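Local atomic coordinates of endoglucanase E (Clostridium thermocellum, PDB entry 2WAO), a protein that joins an endoglucanase to a family 2 carbohydrate esterase that probably deacetylates plant cell-wall polysaccharides and binds cello-oligosaccharides in its active-site cleft. Residues G129-T133 and C134-N138; N151-S154 and Y155-Y158; A159-T162 and A163-N167; W309-S312 and I313-Q317. All blocks are in the same frame, centred on the assembly; numbering follows the deposited sequence.

Contact 1: G129-T133 and C134-N138; sequences GDSIT and CAYGN. With BGC (beta-D-glucopyranose), chain B; BGC (beta-D-glucopyranose), chain C; FMT (formic acid), chain D.
Ser131 and Tyr136 meet across the short helical turn that follows strand 123-129 and holds the Gly-Asp-Ser block of the GDSL (SGNH) hydrolase fold, where relatives carry the nucleophilic serine. The turn is closed at both ends by backbone and capping bonds. At its start Asp130 is the N-cap: with CG between its backbone N and carbonyl carbon (chi1 54°), OD1 reaches forward to accept from Ile132 N at 3.1 Å, a role suited to a short carboxylate. Cys134 N returns to Asp130 O at 3.0 Å. The turn ends in a Schellman motif: Ala135 leaves the helix with a positive phi, its methyl packing on His316, and two bonds run back into the last turn, Ala135 N to Ile132 O at 3.1 Å and Tyr136 N to Ser131 O at 3.1 Å.

Nonpolar contact is slight: Ser131 CB lies 3.8 Å from Tyr136 CB. With its CG trans to the backbone N (chi1 -180°), Tyr136 carries its ring from this junction toward the sugar chain, where the ring stacks with His310 and OH hydrogen-bonds to Asp308.

The sugar is met by Ser131 and Tyr136. In one of its two conformers, Ser131 OG accepts a hydrogen bond from O6 of the chain B glucose at 2.6 Å and also bonds to Gly177 N. That same O6 lies 3.5 Å from Tyr136 CE1, set obliquely to the ring.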
# COMPACT_ATOMS: atom_id res chain seq x y z
N GLY A 129 3.78 -6.11 -0.26
CA GLY A 129 4.91 -5.78 -1.10
C GLY A 129 6.03 -5.03 -0.42
O GLY A 129 6.16 -5.09 0.78
N ASP A 130 6.83 -4.35 -1.24
CA ASP A 130 8.10 -3.76 -0.75
C ASP A 130 8.09 -2.28 -1.15
O ASP A 130 7.03 -1.62 -1.13
CB ASP A 130 9.29 -4.58 -1.29
CG ASP A 130 9.27 -4.73 -2.87
OD1 ASP A 130 8.65 -3.86 -3.59
OD2 ASP A 130 9.89 -5.69 -3.39
N SER A 131 9.24 -1.75 -1.57
CA SER A 131 9.36 -0.32 -1.86
C SER A 131 8.47 0.11 -3.00
O SER A 131 8.00 1.22 -3.02
CB SER A 131 10.80 0.05 -2.22
OG SER A 131 11.69 -0.36 -1.19
N ILE A 132 8.28 -0.80 -3.98
CA ILE A 132 7.51 -0.51 -5.17
C ILE A 132 6.06 -0.25 -4.73
O ILE A 132 5.45 0.72 -5.17
CB ILE A 132 7.59 -1.67 -6.19
CG1 ILE A 132 9.06 -1.86 -6.66
CG2 ILE A 132 6.72 -1.30 -7.47
CD1 ILE A 132 9.33 -3.23 -7.28
N THR A 133 5.53 -1.07 -3.83
CA THR A 133 4.13 -0.84 -3.40
C THR A 133 3.93 0.27 -2.40
O THR A 133 2.90 0.95 -2.40
CB THR A 133 3.22 -2.15 -3.29
OG1 THR A 133 2.32 -2.20 -2.16
CG2 THR A 133 3.85 -3.34 -3.67
N CYS A 134 4.98 0.57 -1.66
CA CYS A 134 5.09 1.82 -0.86
C CYS A 134 5.13 3.10 -1.72
O CYS A 134 4.91 4.20 -1.20
CB CYS A 134 6.36 1.76 0.02
SG CYS A 134 6.22 0.56 1.38
N ALA A 135 5.46 2.96 -3.02
CA ALA A 135 5.69 4.09 -3.94
C ALA A 135 6.88 4.95 -3.46
O ALA A 135 6.87 6.17 -3.65
CB ALA A 135 4.44 4.98 -4.08
N TYR A 136 7.87 4.31 -2.81
CA TYR A 136 9.19 4.92 -2.52
C TYR A 136 9.64 5.79 -3.72
O TYR A 136 9.74 5.32 -4.88
CB TYR A 136 10.18 3.77 -2.31
CG TYR A 136 11.64 4.06 -1.99
CD1 TYR A 136 12.24 3.44 -0.88
CD2 TYR A 136 12.44 4.83 -2.83
CE1 TYR A 136 13.55 3.63 -0.59
CE2 TYR A 136 13.83 5.06 -2.52
CZ TYR A 136 14.35 4.40 -1.43
OH TYR A 136 15.69 4.54 -1.12
N GLY A 137 9.85 7.07 -3.43
CA GLY A 137 10.53 7.96 -4.40
C GLY A 137 9.72 8.37 -5.61
O GLY A 137 10.29 8.97 -6.55
N ASN A 138 8.42 8.05 -5.64
CA ASN A 138 7.65 8.21 -6.90
C ASN A 138 7.43 9.67 -7.33
O ASN A 138 7.15 9.94 -8.51
CB ASN A 138 6.37 7.34 -6.95
CG ASN A 138 5.24 7.90 -6.10
OD1 ASN A 138 5.50 8.69 -5.19
ND2 ASN A 138 3.99 7.48 -6.38
C2 BGC B . 18.45 2.15 -1.98
C3 BGC B . 18.33 1.73 -0.52
C4 BGC B . 16.92 1.19 -0.26
C5 BGC B . 16.62 0.05 -1.26
C6 BGC B . 15.27 -0.65 -1.06
C1 BGC B . 18.05 0.99 -2.89
O2 BGC B . 19.79 2.61 -2.23
O3 BGC B . 18.60 2.85 0.32
O4 BGC B . 17.07 0.67 0.97
O5 BGC B . 16.74 0.57 -2.58
O6 BGC B . 14.23 0.30 -1.20
C2 BGC C . 16.17 0.11 3.15
C3 BGC C . 15.16 0.59 4.20
C4 BGC C . 15.21 2.11 4.37
C5 BGC C . 14.96 2.74 3.02
C6 BGC C . 14.86 4.28 3.10
C1 BGC C . 16.02 0.96 1.89
O2 BGC C . 15.99 -1.27 2.85
O3 BGC C . 15.34 -0.11 5.42
O4 BGC C . 14.18 2.52 5.24
O5 BGC C . 16.06 2.33 2.22
O6 BGC C . 16.14 4.85 3.10
C FMT D . 11.90 -3.22 -2.86
O1 FMT D . 12.47 -2.53 -2.00
O2 FMT D . 11.65 -2.91 -4.04

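Contact 2: N151-S154 and Y155-Y158; sequences NENS and YMSY
A compact turn of 3-10 character brings Asn153 and Ser154 against Met156 and Ser157, at the end of the loop that leads from helix 131-134 into helix 158-165 and beside the N-terminal beta domain. Two backbone bonds draw the chain round: Met156 N donates to Asn153 O at 2.9 Å, and Ser157 N to Ser154 O at 3.1 Å, the latter from well above the carbonyl plane. In one of its two conformers, Ser157 OG adds a third bond by donating to Ser154 O at 3.0 Å, closer to the plane. Its chi1 of 73° swings the hydroxyl back over the turn, where it also caps Ala160 N.

Alongside, the amide plane of Asn153 runs almost parallel to the Tyr155 ring, 7° apart, the two side chains pointing the same way. The Tyr155 ring goes on to a cation-pi contact with Arg164 and an edge-to-face one with Trp92. Ser154 OG, on a short side chain, is hydrogen-bonded to Arg94 O and Trp92 NE1. Serine thus suits both positions: one hydroxyl joins the turn to the beta domain, while the other spends its proton on Ser154 O and keeps a lone pair for the first turn of the helix.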
# COMPACT_ATOMS: atom_id res chain seq x y z
N ASN A 151 8.81 12.67 -0.86
CA ASN A 151 8.62 12.18 -2.24
C ASN A 151 7.94 10.80 -2.37
O ASN A 151 7.86 10.20 -3.47
CB ASN A 151 9.98 12.21 -2.96
CG ASN A 151 10.31 13.61 -3.51
OD1 ASN A 151 9.42 14.46 -3.68
ND2 ASN A 151 11.57 13.84 -3.80
N GLU A 152 7.47 10.26 -1.25
CA GLU A 152 6.85 8.95 -1.28
C GLU A 152 5.34 9.14 -1.27
O GLU A 152 4.75 9.38 -0.23
CB GLU A 152 7.28 8.14 -0.04
CG GLU A 152 6.62 6.74 0.11
CD GLU A 152 7.26 5.94 1.26
OE1 GLU A 152 7.09 6.36 2.45
OE2 GLU A 152 7.94 4.91 0.95
N ASN A 153 4.72 9.05 -2.43
CA ASN A 153 3.29 9.26 -2.52
C ASN A 153 2.51 7.98 -2.85
O ASN A 153 2.20 7.69 -4.05
CB ASN A 153 3.00 10.38 -3.55
CG ASN A 153 1.53 10.66 -3.70
OD1 ASN A 153 1.11 11.41 -4.61
ND2 ASN A 153 0.74 10.15 -2.77
N SER A 154 2.11 7.25 -1.79
CA SER A 154 1.32 6.03 -1.99
C SER A 154 -0.05 6.25 -2.64
O SER A 154 -0.63 5.29 -3.15
CB SER A 154 1.16 5.22 -0.71
OG SER A 154 0.47 6.01 0.23
N TYR A 155 -0.55 7.48 -2.62
CA TYR A 155 -1.84 7.77 -3.31
C TYR A 155 -1.67 7.53 -4.81
O TYR A 155 -2.65 7.20 -5.49
CB TYR A 155 -2.29 9.23 -3.08
CG TYR A 155 -3.72 9.53 -3.54
CD1 TYR A 155 -4.81 9.07 -2.79
CD2 TYR A 155 -3.97 10.25 -4.73
CE1 TYR A 155 -6.11 9.35 -3.18
CE2 TYR A 155 -5.27 10.53 -5.14
CZ TYR A 155 -6.32 10.09 -4.34
OH TYR A 155 -7.60 10.36 -4.72
N MET A 156 -0.44 7.70 -5.33
CA MET A 156 -0.16 7.49 -6.77
C MET A 156 0.70 6.20 -6.99
O MET A 156 1.46 6.09 -7.96
CB MET A 156 0.44 8.73 -7.42
CG MET A 156 -0.54 9.94 -7.49
SD MET A 156 -2.06 9.52 -8.40
CE MET A 156 -1.42 9.43 -10.06
N SER A 157 0.59 5.25 -6.04
CA SER A 157 1.15 3.91 -6.26
C SER A 157 0.27 3.16 -7.25
O SER A 157 -0.94 3.45 -7.38
CB SER A 157 1.22 3.13 -4.96
OG SER A 157 -0.07 2.71 -4.56
N TYR A 158 0.87 2.20 -7.95
CA TYR A 158 0.05 1.36 -8.86
C TYR A 158 -1.09 0.72 -8.08
O TYR A 158 -2.17 0.48 -8.65
CB TYR A 158 0.89 0.27 -9.53
CG TYR A 158 1.29 -0.84 -8.59
CD1 TYR A 158 0.56 -2.04 -8.55
CD2 TYR A 158 2.38 -0.67 -7.70
CE1 TYR A 158 0.89 -3.04 -7.67
CE2 TYR A 158 2.73 -1.69 -6.80
CZ TYR A 158 1.98 -2.86 -6.80
OH TYR A 158 2.25 -3.88 -5.94

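Contact 3: A159-T162 and A163-N167; sequences AAIT and ARNLN. With FMT (formic acid), chain I.
Carbonyls of Ala159 through Thr162 accept in turn from the amides of Ala163 through Leu166, the regular i to i+4 ladder of an alpha helix, with Asn165 N to Ile161 O at 2.8 Å. This is helix 158-165, part of the beta-alpha-beta crossover between the neighbouring parallel strands 123-129 and 168-174 of the SGNH sheet; a Schellman motif ends it at Asn167, whose positive phi turns the chain toward the second strand.

Alanines suit the face toward the sheet, where Ala159 meets Phe127 and Met172, and Ala163 meets Ala170. Toward helix 313-331, Thr162 and Leu166 lie alongside each other, CG2 of the former 3.8 Å from CD1 of the latter, while Thr162 OG1 is occupied by Tyr158 O. Ile161 and Asn165 also lie side by side, CG2 of Ile161 3.9 Å from OD1 of Asn165, which is hydrogen-bonded to Thr324 OG1.

The outer face belongs to Arg164. A bend at chi3 (-62°) folds its guanidinium back over the preceding turn, one face above Ala160 O and Ile161 CA. NH1 lies 3.7 Å from Ala160 CB and bonds to Tyr155 O; a methyl there is consistent with the guanidinium's close approach. A formic acid molecule, probably from the crystallisation liquor, is held at the guanidinium edge by two nearly straight bonds: NE to its O2 at 2.9 Å (173°) and NH2 to its O1 at 2.9 Å (175°).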
# COMPACT_ATOMS: atom_id res chain seq x y z
N ALA A 159 -0.85 0.39 -6.81
CA ALA A 159 -1.84 -0.25 -5.98
C ALA A 159 -3.06 0.66 -5.72
O ALA A 159 -4.23 0.25 -5.88
CB ALA A 159 -1.21 -0.69 -4.67
N ALA A 160 -2.80 1.93 -5.35
CA ALA A 160 -3.90 2.85 -5.06
C ALA A 160 -4.68 3.19 -6.32
O ALA A 160 -5.92 3.32 -6.32
CB ALA A 160 -3.38 4.13 -4.43
N ILE A 161 -3.94 3.32 -7.42
CA ILE A 161 -4.57 3.72 -8.66
C ILE A 161 -5.49 2.54 -9.15
O ILE A 161 -6.66 2.76 -9.60
CB ILE A 161 -3.49 4.02 -9.72
CG1 ILE A 161 -2.66 5.27 -9.36
CG2 ILE A 161 -4.17 4.18 -11.13
CD1 ILE A 161 -1.35 5.35 -10.19
N THR A 162 -4.96 1.31 -9.03
CA THR A 162 -5.72 0.07 -9.41
C THR A 162 -7.01 -0.02 -8.55
O THR A 162 -8.10 -0.28 -9.05
CB THR A 162 -4.81 -1.18 -9.22
OG1 THR A 162 -3.73 -1.13 -10.18
CG2 THR A 162 -5.59 -2.51 -9.44
N ALA A 163 -6.88 0.23 -7.25
CA ALA A 163 -8.04 0.19 -6.37
C ALA A 163 -9.08 1.25 -6.79
O ALA A 163 -10.27 0.92 -6.84
CB ALA A 163 -7.65 0.31 -4.89
N ARG A 164 -8.65 2.47 -7.09
CA ARG A 164 -9.60 3.50 -7.52
C ARG A 164 -10.20 3.06 -8.86
O ARG A 164 -11.42 3.20 -9.03
CB ARG A 164 -8.95 4.89 -7.62
CG ARG A 164 -8.65 5.51 -6.32
CD ARG A 164 -8.26 6.98 -6.48
NE ARG A 164 -7.06 7.19 -7.28
CZ ARG A 164 -5.81 7.20 -6.78
NH1 ARG A 164 -5.57 6.93 -5.49
NH2 ARG A 164 -4.80 7.42 -7.60
N ASN A 165 -9.40 2.52 -9.78
CA ASN A 165 -9.90 2.06 -11.10
C ASN A 165 -11.05 1.06 -10.90
O ASN A 165 -12.04 1.09 -11.64
CB ASN A 165 -8.83 1.35 -11.97
CG ASN A 165 -7.79 2.29 -12.59
OD1 ASN A 165 -6.70 1.84 -13.04
ND2 ASN A 165 -8.09 3.57 -12.61
N LEU A 166 -10.91 0.19 -9.90
CA LEU A 166 -11.87 -0.90 -9.64
C LEU A 166 -12.98 -0.58 -8.65
O LEU A 166 -13.81 -1.45 -8.35
CB LEU A 166 -11.14 -2.17 -9.16
CG LEU A 166 -10.11 -2.75 -10.14
CD1 LEU A 166 -9.19 -3.72 -9.41
CD2 LEU A 166 -10.73 -3.41 -11.35
N ASN A 167 -13.01 0.63 -8.11
CA ASN A 167 -13.96 1.00 -7.06
C ASN A 167 -13.86 0.05 -5.84
O ASN A 167 -14.88 -0.37 -5.26
CB ASN A 167 -15.39 1.05 -7.59
CG ASN A 167 -16.33 1.81 -6.67
OD1 ASN A 167 -15.95 2.83 -6.13
ND2 ASN A 167 -17.55 1.32 -6.50
C FMT I . -6.42 7.46 -10.75
O1 FMT I . -5.36 8.05 -10.42
O2 FMT I . -7.50 7.44 -10.11

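Contact 4: W309-S312 and I313-Q317; sequences WHPS and IATHQ. With BGC (beta-D-glucopyranose), chain E; BGC (beta-D-glucopyranose), chain F; BGC (beta-D-glucopyranose), chain B; BGC (beta-D-glucopyranose), chain G.
Ser312 is the N-cap of helix 313-331 and meets Thr315: its OG, placed between its own backbone N and carbonyl carbon (chi1 64°), accepts from Thr315 N at 3.1 Å, while Ser312 O takes His316 N at 2.9 Å in the first helical bond. Serine fits because its oxygen reaches an amide of the first turn without bulk. Beside the cap, Pro311 CB rests on Thr315 CG2 at 3.6 Å, and the His316 ring turns its edge to the loop, CD2 3.2 Å from Ser312 O.

Two waters fill in the polar links. One donates to Pro311 O at 2.7 Å and is hydrogen-bonded to His316 NE2; the other accepts from Ser312 N and Thr315 OG1. Farther out, Thr303 binds both hydroxyls, its backbone O meeting Ser312 OG and its OG1 meeting Thr315 OG1. His316 ND1 takes Tyr158 N, fixing the rotation of the ring.

The loop held at this cap carries the sugar-binding residues. His310 has ND1 bonded to Glu307 O; its NE2 is hydrogen-bonded to O6 of the chain B glucose at 3.3 Å, and either could be the donor. Trp309 lays one indole face against the chain F glucose, CE3 3.5 Å from its O5, the carbohydrate-aromatic platform usual in glucan clefts. Asp308-Trp309-His310 just ahead of a capped C-terminal helix is consistent with the block that bears the catalytic histidine in SGNH hydrolases.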
# COMPACT_ATOMS: atom_id res chain seq x y z
N TRP A 309 16.18 4.95 -8.42
CA TRP A 309 15.65 4.14 -9.55
C TRP A 309 14.28 3.51 -9.30
O TRP A 309 13.86 2.63 -10.08
CB TRP A 309 16.60 2.99 -9.89
CG TRP A 309 18.00 3.38 -10.27
CD1 TRP A 309 18.97 3.85 -9.45
CD2 TRP A 309 18.58 3.29 -11.58
NE1 TRP A 309 20.12 4.08 -10.16
CE2 TRP A 309 19.91 3.74 -11.47
CE3 TRP A 309 18.09 2.91 -12.83
CZ2 TRP A 309 20.76 3.81 -12.57
CZ3 TRP A 309 18.95 2.96 -13.93
CH2 TRP A 309 20.27 3.41 -13.79
N HIS A 310 13.57 3.90 -8.23
CA HIS A 310 12.23 3.34 -8.04
C HIS A 310 11.25 3.91 -9.09
O HIS A 310 11.56 4.94 -9.78
CB HIS A 310 11.75 3.58 -6.60
CG HIS A 310 12.52 2.76 -5.61
ND1 HIS A 310 13.84 3.02 -5.30
CD2 HIS A 310 12.19 1.64 -4.92
CE1 HIS A 310 14.27 2.13 -4.42
NE2 HIS A 310 13.29 1.29 -4.16
N PRO A 311 10.08 3.25 -9.26
CA PRO A 311 9.21 3.70 -10.37
C PRO A 311 8.68 5.15 -10.26
O PRO A 311 8.31 5.59 -9.18
CB PRO A 311 8.06 2.67 -10.39
CG PRO A 311 8.68 1.43 -9.74
CD PRO A 311 9.55 2.02 -8.64
N SER A 312 8.63 5.83 -11.42
CA SER A 312 8.00 7.15 -11.55
C SER A 312 6.46 6.98 -11.48
O SER A 312 5.95 5.83 -11.58
CB SER A 312 8.36 7.72 -12.93
OG SER A 312 7.79 6.89 -13.95
N ILE A 313 5.73 8.10 -11.37
CA ILE A 313 4.28 8.01 -11.43
C ILE A 313 3.82 7.44 -12.77
O ILE A 313 2.89 6.62 -12.81
CB ILE A 313 3.62 9.35 -11.10
CG1 ILE A 313 3.73 9.55 -9.57
CG2 ILE A 313 2.12 9.31 -11.48
CD1 ILE A 313 3.59 10.95 -9.17
N ALA A 314 4.47 7.86 -13.87
CA ALA A 314 4.12 7.25 -15.14
C ALA A 314 4.23 5.72 -15.18
O ALA A 314 3.36 5.04 -15.74
CB ALA A 314 4.97 7.91 -16.30
N THR A 315 5.30 5.20 -14.60
CA THR A 315 5.51 3.76 -14.53
C THR A 315 4.42 3.11 -13.62
O THR A 315 3.83 2.09 -14.00
CB THR A 315 6.91 3.43 -14.03
OG1 THR A 315 7.90 3.83 -15.02
CG2 THR A 315 7.05 1.90 -13.78
N HIS A 316 4.11 3.74 -12.48
CA HIS A 316 2.98 3.28 -11.64
C HIS A 316 1.67 3.25 -12.41
O HIS A 316 0.90 2.30 -12.27
CB HIS A 316 2.84 4.13 -10.36
CG HIS A 316 3.83 3.78 -9.28
ND1 HIS A 316 3.62 2.74 -8.40
CD2 HIS A 316 5.00 4.36 -8.92
CE1 HIS A 316 4.61 2.70 -7.52
NE2 HIS A 316 5.48 3.65 -7.82
N GLN A 317 1.43 4.27 -13.24
CA GLN A 317 0.23 4.30 -14.04
C GLN A 317 0.19 3.13 -15.02
O GLN A 317 -0.82 2.48 -15.11
CB GLN A 317 0.04 5.66 -14.73
CG GLN A 317 -0.26 6.74 -13.68
CD GLN A 317 -0.27 8.13 -14.25
OE1 GLN A 317 0.66 8.53 -14.96
NE2 GLN A 317 -1.32 8.89 -13.95
C2 BGC E . 17.97 -1.31 -16.98
C3 BGC E . 18.31 -0.48 -15.75
C4 BGC E . 19.46 -1.11 -14.97
C5 BGC E . 20.61 -1.48 -15.90
C6 BGC E . 21.73 -2.18 -15.14
C1 BGC E . 19.22 -1.66 -17.77
O1 BGC E . 18.88 -2.51 -18.84
O2 BGC E . 17.08 -0.58 -17.81
O3 BGC E . 17.18 -0.38 -14.92
O4 BGC E . 19.82 -0.52 -14.24
O5 BGC E . 20.14 -2.32 -16.92
O6 BGC E . 22.52 -2.92 -16.04
C2 BGC F . 20.68 -0.27 -12.00
C3 BGC F . 20.47 -0.79 -10.59
C4 BGC F . 18.99 -0.73 -10.18
C5 BGC F . 18.01 -1.18 -11.28
C6 BGC F . 16.57 -0.83 -10.95
C1 BGC F . 19.65 -0.94 -12.91
O2 BGC F . 21.96 -0.64 -12.42
O3 BGC F . 21.27 -0.01 -9.72
O4 BGC F . 19.00 -1.20 -8.92
O5 BGC F . 18.36 -0.57 -12.51
O6 BGC F . 15.69 -0.91 -12.08
C2 BGC B . 18.45 2.15 -1.98
C3 BGC B . 18.33 1.73 -0.52
C4 BGC B . 16.92 1.19 -0.26
C5 BGC B . 16.62 0.05 -1.26
C6 BGC B . 15.27 -0.65 -1.06
C1 BGC B . 18.05 0.99 -2.89
O2 BGC B . 19.79 2.61 -2.23
O3 BGC B . 18.60 2.85 0.32
O4 BGC B . 17.07 0.67 0.97
O5 BGC B . 16.74 0.57 -2.58
O6 BGC B . 14.23 0.30 -1.20
C2 BGC G . 17.72 -1.23 -6.89
C3 BGC G . 17.27 -0.37 -5.71
C4 BGC G . 18.44 0.43 -5.15
C5 BGC G . 19.15 1.21 -6.26
C6 BGC G . 20.45 1.77 -5.67
C1 BGC G . 18.45 -0.36 -7.93
O2 BGC G . 16.60 -1.87 -7.50
O3 BGC G . 16.71 -1.19 -4.72
O4 BGC G . 18.10 1.36 -4.26
O5 BGC G . 19.51 0.40 -7.38
O6 BGC G . 21.04 2.42 -6.74
O HOH W 1 7.96 4.34 -6.79
O HOH W 2 10.08 4.40 -13.62

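All four contacts lie in chain order in the SGNH esterase domain. Contact 1 turns off strand 123-129. Contact 2, whose centre is about 7 Å from that of contact 1, closes the loop before helix 158-165; contact 3 is that helix, its centre about 12 Å from that of contact 2. Contact 4 comes later, at the start of helix 313-331, yet its centre is about 9 Å from those of contacts 1 and 2. Contacts 1 and 4 bring Ser131 and His310 to the same glucose, while contact 3, about 16 Å from both between centres, lies away from the sugar on the crossover helix. Asn138 OD1, accepting from Asn153 N, joins contacts 1 and 2.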